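Long-range contact in alcohol dehydrogenase (Escherichia coli, PDB 5VM2), which is a zinc-containing alcohol dehydrogenase family member of unknown substrate specificity that probably oxidises an alcohol group with NAD or NADP as acceptor: residues T145-L150 with F309-M314. Residues are numbered along the deposited sequence; the frame is centred on the assembly and turned at random.
Sequences TMEGTL and FDVKSM
Glu147, in the first turn of helix 145-163, crosses Val311 and Lys312 of the loop 309-314 at a slant. Its CB and CG ride over the Val311 methyl CG2, with Glu147 CG 4.0 Å from that CG2. Beyond CG the chain is extended, and the carboxylate carbon Glu147 CD reaches 3.9 Å from Lys312 CE. Glu147 OE1 takes a hydrogen bond from a water 2.7 Å away; the same water accepts from the backbone N of Lys312, so a single molecule links helix and loop where no direct hydrogen bond spans them. Glu147 OE2 is near but does not pair with Lys312 NZ (4.2 Å). That ammonium forms a salt bridge with Asp144, just ahead of the helix, whose OD1 also accepts from the backbone N of Glu147. Bends at chi3 (-52°) and chi4 (-58°) turn the lysine toward the start of the helix, where Lys312 NZ comes 3.6 Å from Met146 CE, with the lysine lying nearly perpendicular to the methionine. Deeper in, Leu150 and Val311 run antiparallel, side by side, CB to CB 3.9 Å, and Leu150 CD1 rests 3.5 Å from Val311 O. The loop is braced by an Asx motif: Asp310 OD1 accepts from Ser313 N at 2.9 Å, while OD2 bonds Ser313 OG. Ile304 of helix 297-305 touches both Glu147 and Val311. Phe309 and Met314 pack on helix 179-190, so the loop joins the Rossmann-type domain to the mixed sheet, leading into strand 315-320, which pairs with strand 340-344 and whose Val315 meets Met146 and Leu150.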
ATOM      1  N   THR A 145       1.853 -11.025  12.861  1.00 40.47           N
ATOM      2  CA  THR A 145       0.690 -10.604  12.093  1.00 42.44           C
ATOM      3  C   THR A 145       0.678  -9.106  11.821  1.00 41.77           C
ATOM      4  O   THR A 145       0.003  -8.670  10.882  1.00 41.83           O
ATOM      5  CB  THR A 145      -0.595 -11.027  12.806  1.00 44.42           C
ATOM      6  OG1 THR A 145      -0.520 -10.655  14.186  1.00 47.75           O
ATOM      7  CG2 THR A 145      -0.783 -12.533  12.699  1.00 44.04           C
ATOM      8  N   MET A 146       1.403  -8.306  12.607  1.00 42.30           N
ATOM      9  CA  MET A 146       1.537  -6.896  12.253  1.00 42.11           C
ATOM     10  C   MET A 146       2.416  -6.722  11.022  1.00 39.69           C
ATOM     11  O   MET A 146       2.120  -5.889  10.159  1.00 38.52           O
ATOM     12  CB  MET A 146       2.099  -6.086  13.416  1.00 44.65           C
ATOM     13  CG  MET A 146       2.082  -4.596  13.127  1.00 45.61           C
ATOM     14  SD  MET A 146       2.891  -3.604  14.378  1.00 50.50           S
ATOM     15  CE  MET A 146       4.607  -4.044  14.097  1.00 52.16           C
ATOM     16  N   GLU A 147       3.511  -7.484  10.932  1.00 38.78           N
ATOM     17  CA  GLU A 147       4.306  -7.478   9.707  1.00 37.20           C
ATOM     18  C   GLU A 147       3.503  -8.023   8.533  1.00 36.50           C
ATOM     19  O   GLU A 147       3.581  -7.494   7.420  1.00 35.43           O
ATOM     20  CB  GLU A 147       5.584  -8.294   9.897  1.00 39.87           C
ATOM     21  CG  GLU A 147       6.633  -7.643  10.787  1.00 41.63           C
ATOM     22  CD  GLU A 147       7.824  -8.556  11.040  1.00 45.37           C
ATOM     23  OE1 GLU A 147       8.923  -8.279  10.511  1.00 45.41           O
ATOM     24  OE2 GLU A 147       7.660  -9.553  11.771  1.00 48.23           O
ATOM     25  N   GLY A 148       2.727  -9.087   8.765  1.00 37.87           N
ATOM     26  CA  GLY A 148       1.883  -9.617   7.705  1.00 35.26           C
ATOM     27  C   GLY A 148       0.902  -8.589   7.177  1.00 34.13           C
ATOM     28  O   GLY A 148       0.591  -8.564   5.984  1.00 32.76           O
ATOM     29  N   THR A 149       0.404  -7.725   8.061  1.00 35.08           N
ATOM     30  CA  THR A 149      -0.478  -6.648   7.634  1.00 35.21           C
ATOM     31  C   THR A 149       0.242  -5.689   6.694  1.00 35.34           C
ATOM     32  O   THR A 149      -0.335  -5.225   5.703  1.00 34.72           O
ATOM     33  CB  THR A 149      -1.006  -5.904   8.861  1.00 38.39           C
ATOM     34  OG1 THR A 149      -1.721  -6.822   9.696  1.00 40.37           O
ATOM     35  CG2 THR A 149      -1.927  -4.772   8.451  1.00 37.07           C
ATOM     36  N   LEU A 150       1.510  -5.397   6.979  1.00 34.34           N
ATOM     37  CA  LEU A 150       2.204  -4.414   6.161  1.00 32.33           C
ATOM     38  C   LEU A 150       2.780  -4.997   4.880  1.00 29.52           C
ATOM     39  O   LEU A 150       3.318  -4.241   4.066  1.00 27.56           O
ATOM     40  CB  LEU A 150       3.316  -3.758   6.979  1.00 33.98           C
ATOM     41  CG  LEU A 150       2.823  -3.293   8.347  1.00 39.08           C
ATOM     42  CD1 LEU A 150       3.963  -3.273   9.345  1.00 42.16           C
ATOM     43  CD2 LEU A 150       2.159  -1.928   8.233  1.00 39.47           C
ATOM     44  N   PHE A 309      13.894  -6.403   3.929  1.00 30.84           N
ATOM     45  CA  PHE A 309      12.824  -5.422   3.810  1.00 31.52           C
ATOM     46  C   PHE A 309      12.241  -5.238   5.209  1.00 32.95           C
ATOM     47  O   PHE A 309      11.677  -6.180   5.774  1.00 33.45           O
ATOM     48  CB  PHE A 309      11.783  -5.927   2.809  1.00 31.38           C
ATOM     49  CG  PHE A 309      10.887  -4.862   2.233  1.00 30.34           C
ATOM     50  CD1 PHE A 309      10.755  -4.736   0.861  1.00 29.38           C
ATOM     51  CD2 PHE A 309      10.137  -4.030   3.056  1.00 31.64           C
ATOM     52  CE1 PHE A 309       9.919  -3.779   0.315  1.00 28.54           C
ATOM     53  CE2 PHE A 309       9.298  -3.071   2.516  1.00 32.68           C
ATOM     54  CZ  PHE A 309       9.185  -2.949   1.143  1.00 29.94           C
ATOM     55  N   ASP A 310      12.394  -4.035   5.775  1.00 34.14           N
ATOM     56  CA  ASP A 310      12.016  -3.749   7.168  1.00 35.18           C
ATOM     57  C   ASP A 310      10.701  -2.972   7.176  1.00 35.78           C
ATOM     58  O   ASP A 310      10.672  -1.779   6.863  1.00 35.97           O
ATOM     59  CB  ASP A 310      13.130  -2.975   7.871  1.00 38.17           C
ATOM     60  CG  ASP A 310      12.832  -2.675   9.351  1.00 42.14           C
ATOM     61  OD1 ASP A 310      11.702  -2.912   9.832  1.00 44.21           O
ATOM     62  OD2 ASP A 310      13.749  -2.183  10.041  1.00 45.79           O
ATOM     63  N   VAL A 311       9.611  -3.647   7.554  1.00 33.84           N
ATOM     64  CA  VAL A 311       8.320  -2.981   7.712  1.00 33.28           C
ATOM     65  C   VAL A 311       7.982  -2.688   9.174  1.00 35.92           C
ATOM     66  O   VAL A 311       7.170  -1.786   9.439  1.00 36.88           O
ATOM     67  CB  VAL A 311       7.179  -3.795   7.059  1.00 32.73           C
ATOM     68  CG1 VAL A 311       7.364  -3.858   5.555  1.00 31.93           C
ATOM     69  CG2 VAL A 311       7.089  -5.200   7.652  1.00 31.93           C
ATOM     70  N   LYS A 312       8.582  -3.411  10.126  1.00 36.46           N
ATOM     71  CA  LYS A 312       8.287  -3.187  11.536  1.00 40.18           C
ATOM     72  C   LYS A 312       8.759  -1.812  11.986  1.00 39.84           C
ATOM     73  O   LYS A 312       8.068  -1.131  12.753  1.00 40.90           O
ATOM     74  CB  LYS A 312       8.937  -4.283  12.381  1.00 45.67           C
ATOM     75  CG  LYS A 312       8.945  -4.013  13.877  1.00 52.26           C
ATOM     76  CD  LYS A 312       9.474  -5.214  14.649  1.00 57.25           C
ATOM     77  CE  LYS A 312       8.737  -6.489  14.264  1.00 59.99           C
ATOM     78  NZ  LYS A 312       7.270  -6.382  14.503  1.00 61.60           N
ATOM     79  N   SER A 313       9.932  -1.383  11.514  1.00 36.13           N
ATOM     80  CA  SER A 313      10.459  -0.078  11.889  1.00 37.32           C
ATOM     81  C   SER A 313       9.605   1.071  11.373  1.00 36.60           C
ATOM     82  O   SER A 313       9.768   2.202  11.838  1.00 37.59           O
ATOM     83  CB  SER A 313      11.890   0.077  11.373  1.00 39.86           C
ATOM     84  OG  SER A 313      12.783  -0.780  12.064  1.00 41.69           O
ATOM     85  N   MET A 314       8.706   0.822  10.421  1.00 35.76           N
ATOM     86  CA  MET A 314       7.910   1.914   9.880  1.00 35.12           C
ATOM     87  C   MET A 314       6.701   2.242  10.746  1.00 37.23           C
ATOM     88  O   MET A 314       6.198   3.370  10.678  1.00 38.83           O
ATOM     89  CB  MET A 314       7.473   1.577   8.454  1.00 35.18           C
ATOM     90  CG  MET A 314       8.653   1.304   7.536  1.00 35.45           C
ATOM     91  SD  MET A 314       8.164   0.860   5.862  1.00 35.26           S
ATOM     92  CE  MET A 314       7.072   2.233   5.474  1.00 34.83           C
TER
HETATM   93  O   HOH W   1       9.948  -5.975   9.430  1.00 34.83           O